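Local coordinates for protein purine nucleoside phosphorylase (PDB 6DZD) that probably catalyses the phosphorolysis of adenosine, inosine and S-methyl-5'-thioadenosine, and probably also deaminates adenosine, as a zinc-binding member of the YfiH/LACC1 family, at residues 56-59 with 60-63; 94-97 with 98-101; 225-228 with 229-232. All coordinates share one frame; numbering follows the deposited sequence.

Interaction 1: residues 56-59 with 60-63; sequences QDHE and QHVI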
# COMPACT_ATOMS: atom_id res chain seq x y z
N GLN A 56 -17.01 8.88 0.97
CA GLN A 56 -18.29 9.40 1.45
C GLN A 56 -18.68 8.85 2.82
O GLN A 56 -19.86 8.64 3.11
CB GLN A 56 -19.39 9.12 0.42
CG GLN A 56 -18.99 9.40 -1.01
CD GLN A 56 -20.07 8.94 -1.99
OE1 GLN A 56 -20.19 7.74 -2.29
NE2 GLN A 56 -20.88 9.88 -2.48
N ASP A 57 -17.69 8.63 3.68
CA ASP A 57 -17.91 8.42 5.10
C ASP A 57 -18.04 9.77 5.81
O ASP A 57 -17.77 10.83 5.25
CB ASP A 57 -16.77 7.60 5.70
CG ASP A 57 -17.06 7.10 7.13
OD1 ASP A 57 -18.16 7.38 7.67
OD2 ASP A 57 -16.19 6.41 7.71
N HIS A 58 -18.47 9.72 7.07
CA HIS A 58 -18.56 10.93 7.88
C HIS A 58 -17.16 11.46 8.15
O HIS A 58 -16.36 10.80 8.82
CB HIS A 58 -19.28 10.65 9.19
CG HIS A 58 -19.60 11.89 9.97
ND1 HIS A 58 -20.46 12.86 9.51
CD2 HIS A 58 -19.14 12.33 11.17
CE1 HIS A 58 -20.54 13.83 10.40
NE2 HIS A 58 -19.75 13.54 11.42
N GLU A 59 -16.89 12.67 7.67
CA GLU A 59 -15.52 13.17 7.61
C GLU A 59 -14.88 13.21 8.99
O GLU A 59 -13.73 12.78 9.17
CB GLU A 59 -15.50 14.55 6.96
CG GLU A 59 -14.12 15.14 6.89
CD GLU A 59 -14.13 16.53 6.29
OE1 GLU A 59 -15.00 16.79 5.44
OE2 GLU A 59 -13.26 17.35 6.69
N GLN A 60 -15.62 13.70 9.99
CA GLN A 60 -15.09 13.79 11.35
C GLN A 60 -14.71 12.42 11.90
O GLN A 60 -13.78 12.32 12.70
CB GLN A 60 -16.10 14.47 12.27
CG GLN A 60 -15.48 14.92 13.56
CD GLN A 60 -14.04 15.40 13.34
OE1 GLN A 60 -13.80 16.44 12.70
NE2 GLN A 60 -13.06 14.64 13.86
N HIS A 61 -15.43 11.36 11.51
CA HIS A 61 -15.07 10.03 11.98
C HIS A 61 -13.74 9.57 11.38
O HIS A 61 -12.94 8.93 12.08
CB HIS A 61 -16.21 9.04 11.68
CG HIS A 61 -17.42 9.23 12.54
ND1 HIS A 61 -18.63 8.62 12.28
CD2 HIS A 61 -17.62 9.99 13.65
CE1 HIS A 61 -19.51 8.98 13.19
NE2 HIS A 61 -18.93 9.81 14.04
N VAL A 62 -13.49 9.88 10.11
CA VAL A 62 -12.23 9.47 9.46
C VAL A 62 -11.04 10.18 10.09
O VAL A 62 -10.00 9.58 10.37
CB VAL A 62 -12.30 9.74 7.94
CG1 VAL A 62 -11.02 9.29 7.27
CG2 VAL A 62 -13.51 9.05 7.31
N ILE A 63 -11.17 11.49 10.32
CA ILE A 63 -10.10 12.24 10.96
C ILE A 63 -9.84 11.70 12.36
O ILE A 63 -8.68 11.61 12.81
CB ILE A 63 -10.44 13.74 10.97
CG1 ILE A 63 -10.22 14.30 9.55
CG2 ILE A 63 -9.61 14.47 12.00
CD1 ILE A 63 -11.03 15.52 9.23
O HOH W 1 -19.58 6.92 9.72

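Interaction 2: residues 94-97 with 98-101; sequences VTDG and DRAS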
# COMPACT_ATOMS: atom_id res chain seq x y z
N VAL A 94 8.37 13.26 -0.93
CA VAL A 94 7.76 14.11 0.09
C VAL A 94 8.84 14.86 0.85
O VAL A 94 9.80 14.26 1.35
CB VAL A 94 6.88 13.28 1.03
CG1 VAL A 94 6.16 14.18 2.00
CG2 VAL A 94 5.89 12.46 0.24
N THR A 95 8.69 16.19 0.95
CA THR A 95 9.62 17.04 1.70
C THR A 95 8.87 17.75 2.83
O THR A 95 7.65 17.61 2.98
CB THR A 95 10.32 18.05 0.80
OG1 THR A 95 9.38 19.03 0.35
CG2 THR A 95 10.96 17.35 -0.41
N ASP A 96 9.62 18.54 3.61
CA ASP A 96 9.05 19.23 4.77
C ASP A 96 7.85 20.08 4.38
O ASP A 96 6.85 20.12 5.10
CB ASP A 96 10.06 20.16 5.43
CG ASP A 96 11.03 19.44 6.35
OD1 ASP A 96 10.83 18.24 6.67
OD2 ASP A 96 12.01 20.10 6.77
N GLY A 97 7.94 20.77 3.25
CA GLY A 97 6.83 21.60 2.81
C GLY A 97 5.54 20.84 2.58
O GLY A 97 4.46 21.42 2.70
N ASP A 98 5.63 19.54 2.27
CA ASP A 98 4.44 18.73 2.03
C ASP A 98 3.73 18.35 3.30
O ASP A 98 2.70 17.67 3.22
CB ASP A 98 4.78 17.42 1.31
CG ASP A 98 5.24 17.63 -0.10
OD1 ASP A 98 4.61 18.44 -0.82
OD2 ASP A 98 6.23 16.98 -0.47
N ARG A 99 4.28 18.69 4.46
CA ARG A 99 3.73 18.25 5.73
C ARG A 99 2.25 18.58 5.81
O ARG A 99 1.79 19.59 5.25
CB ARG A 99 4.46 18.91 6.89
CG ARG A 99 5.26 17.97 7.72
CD ARG A 99 6.04 18.76 8.76
NE ARG A 99 6.70 17.82 9.64
CZ ARG A 99 7.87 17.27 9.37
NH1 ARG A 99 8.50 17.60 8.26
NH2 ARG A 99 8.39 16.39 10.21
N ALA A 100 1.50 17.69 6.44
CA ALA A 100 0.07 17.82 6.73
C ALA A 100 -0.80 17.85 5.47
O ALA A 100 -2.02 18.02 5.59
CB ALA A 100 -0.22 19.07 7.59
N SER A 101 -0.25 17.59 4.29
CA SER A 101 -1.03 17.66 3.07
C SER A 101 -1.95 16.45 2.98
O SER A 101 -1.49 15.30 2.96
CB SER A 101 -0.12 17.71 1.83
OG SER A 101 0.73 18.85 1.80

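Interaction 3: residues 225-228 with 229-232; sequences LKEV and NRQL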
# COMPACT_ATOMS: atom_id res chain seq x y z
N LEU A 225 -2.10 -10.37 -7.81
CA LEU A 225 -1.47 -9.06 -8.02
C LEU A 225 -0.20 -8.89 -7.18
O LEU A 225 0.68 -8.11 -7.56
CB LEU A 225 -2.47 -7.96 -7.70
CG LEU A 225 -3.54 -7.77 -8.75
CD1 LEU A 225 -4.55 -6.77 -8.26
CD2 LEU A 225 -2.90 -7.36 -10.09
N LYS A 226 -0.11 -9.57 -6.03
CA LYS A 226 1.10 -9.51 -5.22
C LYS A 226 2.29 -10.12 -5.97
O LYS A 226 3.43 -9.66 -5.82
CB LYS A 226 0.90 -10.26 -3.90
CG LYS A 226 -0.16 -9.72 -2.96
CD LYS A 226 -0.21 -10.60 -1.72
CE LYS A 226 -1.46 -10.39 -0.92
NZ LYS A 226 -1.67 -11.48 0.07
N GLU A 227 2.04 -11.16 -6.75
CA GLU A 227 3.14 -11.88 -7.38
C GLU A 227 3.71 -11.10 -8.55
O GLU A 227 4.92 -11.12 -8.78
CB GLU A 227 2.67 -13.27 -7.82
CG GLU A 227 3.74 -14.15 -8.44
CD GLU A 227 4.91 -14.47 -7.49
OE1 GLU A 227 4.83 -14.18 -6.26
OE2 GLU A 227 5.91 -15.02 -8.00
N VAL A 228 2.85 -10.43 -9.32
CA VAL A 228 3.35 -9.59 -10.39
C VAL A 228 4.20 -8.48 -9.81
O VAL A 228 5.25 -8.13 -10.37
CB VAL A 228 2.19 -9.02 -11.22
CG1 VAL A 228 2.73 -8.23 -12.39
CG2 VAL A 228 1.27 -10.13 -11.67
N ASN A 229 3.77 -7.90 -8.70
CA ASN A 229 4.58 -6.87 -8.07
C ASN A 229 5.88 -7.45 -7.52
O ASN A 229 6.95 -6.86 -7.71
CB ASN A 229 3.78 -6.16 -6.99
CG ASN A 229 2.82 -5.16 -7.58
OD1 ASN A 229 3.20 -4.04 -7.91
ND2 ASN A 229 1.57 -5.55 -7.73
N ARG A 230 5.83 -8.61 -6.87
CA ARG A 230 7.08 -9.23 -6.44
C ARG A 230 8.00 -9.46 -7.63
O ARG A 230 9.21 -9.22 -7.54
CB ARG A 230 6.81 -10.53 -5.70
CG ARG A 230 8.05 -11.10 -5.07
CD ARG A 230 7.93 -12.61 -4.88
NE ARG A 230 7.95 -13.33 -6.15
CZ ARG A 230 9.07 -13.57 -6.84
NH1 ARG A 230 9.02 -14.22 -7.99
NH2 ARG A 230 10.23 -13.16 -6.36
N GLN A 231 7.44 -9.90 -8.75
CA GLN A 231 8.25 -10.10 -9.94
C GLN A 231 8.84 -8.78 -10.41
O GLN A 231 9.99 -8.73 -10.84
CB GLN A 231 7.42 -10.75 -11.05
CG GLN A 231 7.19 -12.24 -10.86
CD GLN A 231 6.61 -12.91 -12.09
OE1 GLN A 231 6.98 -12.60 -13.22
NE2 GLN A 231 5.71 -13.87 -11.86
N LEU A 232 8.07 -7.69 -10.29
CA LEU A 232 8.56 -6.41 -10.76
C LEU A 232 9.68 -5.86 -9.89
O LEU A 232 10.59 -5.20 -10.41
CB LEU A 232 7.41 -5.42 -10.82
CG LEU A 232 6.48 -5.67 -12.00
CD1 LEU A 232 5.13 -5.03 -11.73
CD2 LEU A 232 7.12 -5.16 -13.30

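Interaction 1: residues 56-59 with 60-63
His58 and His61 form an edge-to-face aromatic pair across the first turn of helix 59-72, with His58 at the N-cap position. The contact is local and marks the change from loop to helix. The ring centroids lie 4.7 Å apart and the planes make an angle of 65°. His58 gives the edge: its CD2 sits over the centre of the His61 ring, 3.6 Å above the plane. His58 holds CG anti to its own N (chi1 -171°), which swings the imidazole over to the side where His61 stands. His61 turns the other way, with CG beside the backbone N (chi1 -72°), and offers a face.

A water lies at the edge of the His61 ring, in its plane. It is hydrogen-bonded to His61 ND1 at 3.2 Å and donates to Asp57 OD1, so it links the two side chains. With an alanine in place of His61, the edge of His58 would probably lose the face it rests on and the water would lose its imidazole partner.

The backbone starts the helix beneath the rings. His58 O accepts from Val62 N at 3.3 Å, and more weakly from His61 N. Ile63 N then reaches Glu59 O at 3.1 Å in a nearly straight bond. Val62 CG2 comes within 3.8 Å of Asp57 OD2, at the buried side of the turn. Glu59 and Ile63 run side by side in the same direction, Glu59 OE2 near Ile63 CD1.

Asp57 OD2 is hydrogen-bonded to Ser42 OG and Asn50 ND2. These bonds join the residue just before the cap to the rest of the long loop between strand 30-35 and helix 59-72.

Interaction 2: residues 94-97 with 98-101
Asp98 turns CG beside its own backbone N (chi1 -68°), and this carries the carboxylate back to the amide of Thr95. Arg99 runs extended from CG to NE, and its end meets that of Asp96.

Thr95 N gives a nearly straight hydrogen bond to Asp98 OD2 (2.9 Å, 165°). OD2 is met on its anti side, somewhat out of the carboxylate plane. The same oxygen also accepts from His92 NE2, so two donors grip it. Val94 CG1 packs against Asp98 CB at 3.6 Å, on the buried side of the loop.

The backbone closes in two steps. Asp98 N bonds to Thr95 O at 2.9 Å, and Arg99 N to Asp96 O at 3.0 Å. This is a short 3-10 turn that runs straight into a type II beta turn from Asp98 to Ser101. It follows strand 91-93, an outermost strand of its mixed sheet, in the loop before strand 115-118. In the second turn Asp98 O takes two donors from the same face, Ser101 N and Ser101 OG, the hydroxyl at 2.7 Å.

On the outer side Asp96 and Arg99 lie alongside each other, pointing the same way. Arg99 NH1 forms a salt bridge with Asp96 OD1 at 2.9 Å, but the hydrogen bond within it is weak. The carboxylate is turned 69° from the guanidinium plane. Each charge has a second mate: Asp96 OD2 pairs with Arg120 NH1, and Arg99 NE with Asp79 OD1. Val94 O also accepts from Thr118 OG1, at the end of strand 115-118.

Interaction 3: residues 225-228 with 229-232
The guanidinium of Arg230 meets the Glu227 carboxylate at its edge, with Glu227 CD lying in the guanidinium plane. The two flat groups are turned 34° from each other. This is an i to i+3 salt bridge on helix 225-236. Arg230 NH1 reaches Glu227 OE2 at 3.2 Å from above the carboxylate plane, while OE2 itself stays in the plane of the guanidinium. Arg230 NE makes weak bonds to both carboxylate oxygens. The bend of Glu227 at chi2 (62°) and of Arg230 at chi3 (69°) brings the carboxylate to the guanidinium, the two chains lying side by side. The remaining nitrogen, Arg230 NH2, has a weak bond to Asn240 OD1.

The regular i to i+4 backbone bonds run beneath. Arg230 N donates to Lys226 O, Gln231 N to Glu227 O, and Leu232 N to Val228 O. On the buried side Val228 and Leu232 lie alongside, with Val228 CG1 4.1 Å from Leu232 CD1. Leu225 and Asn229 touch Val133 of strand 133-139, and Asn229 ND2 donates to Thr155 OG1 of helix 152-157. Lys226 sends NZ to the carbonyl oxygens of Ser246 and Leu248, near the zinc ligand Cys249.

Asn229 folds its side chain back along the helix. The carbonyl of Leu225 is thus held twice by one residue, from opposite faces of its plane: by Asn229 N at 3.3 Å and by Asn229 ND2 at 2.7 Å.

In the fold
The three contacts are separate and follow one another along the chain. Interactions 1 and 2 have centres about 22 Å apart, with nearest atoms about 10 Å apart. Interaction 3 lies across the centre of the chain from both, with its centre about 33 Å from that of interaction 1 and about 30 Å from that of interaction 2. Only interaction 3 comes near a metal site. The side chain of Lys226 is about 8 Å from the zinc ion, which is bound by Cys189, Cys190, Cys249 and Cys252. The side chain of Gln231 is about 10 Å from the potassium ion. Interactions 1 and 2 lie away from these sites.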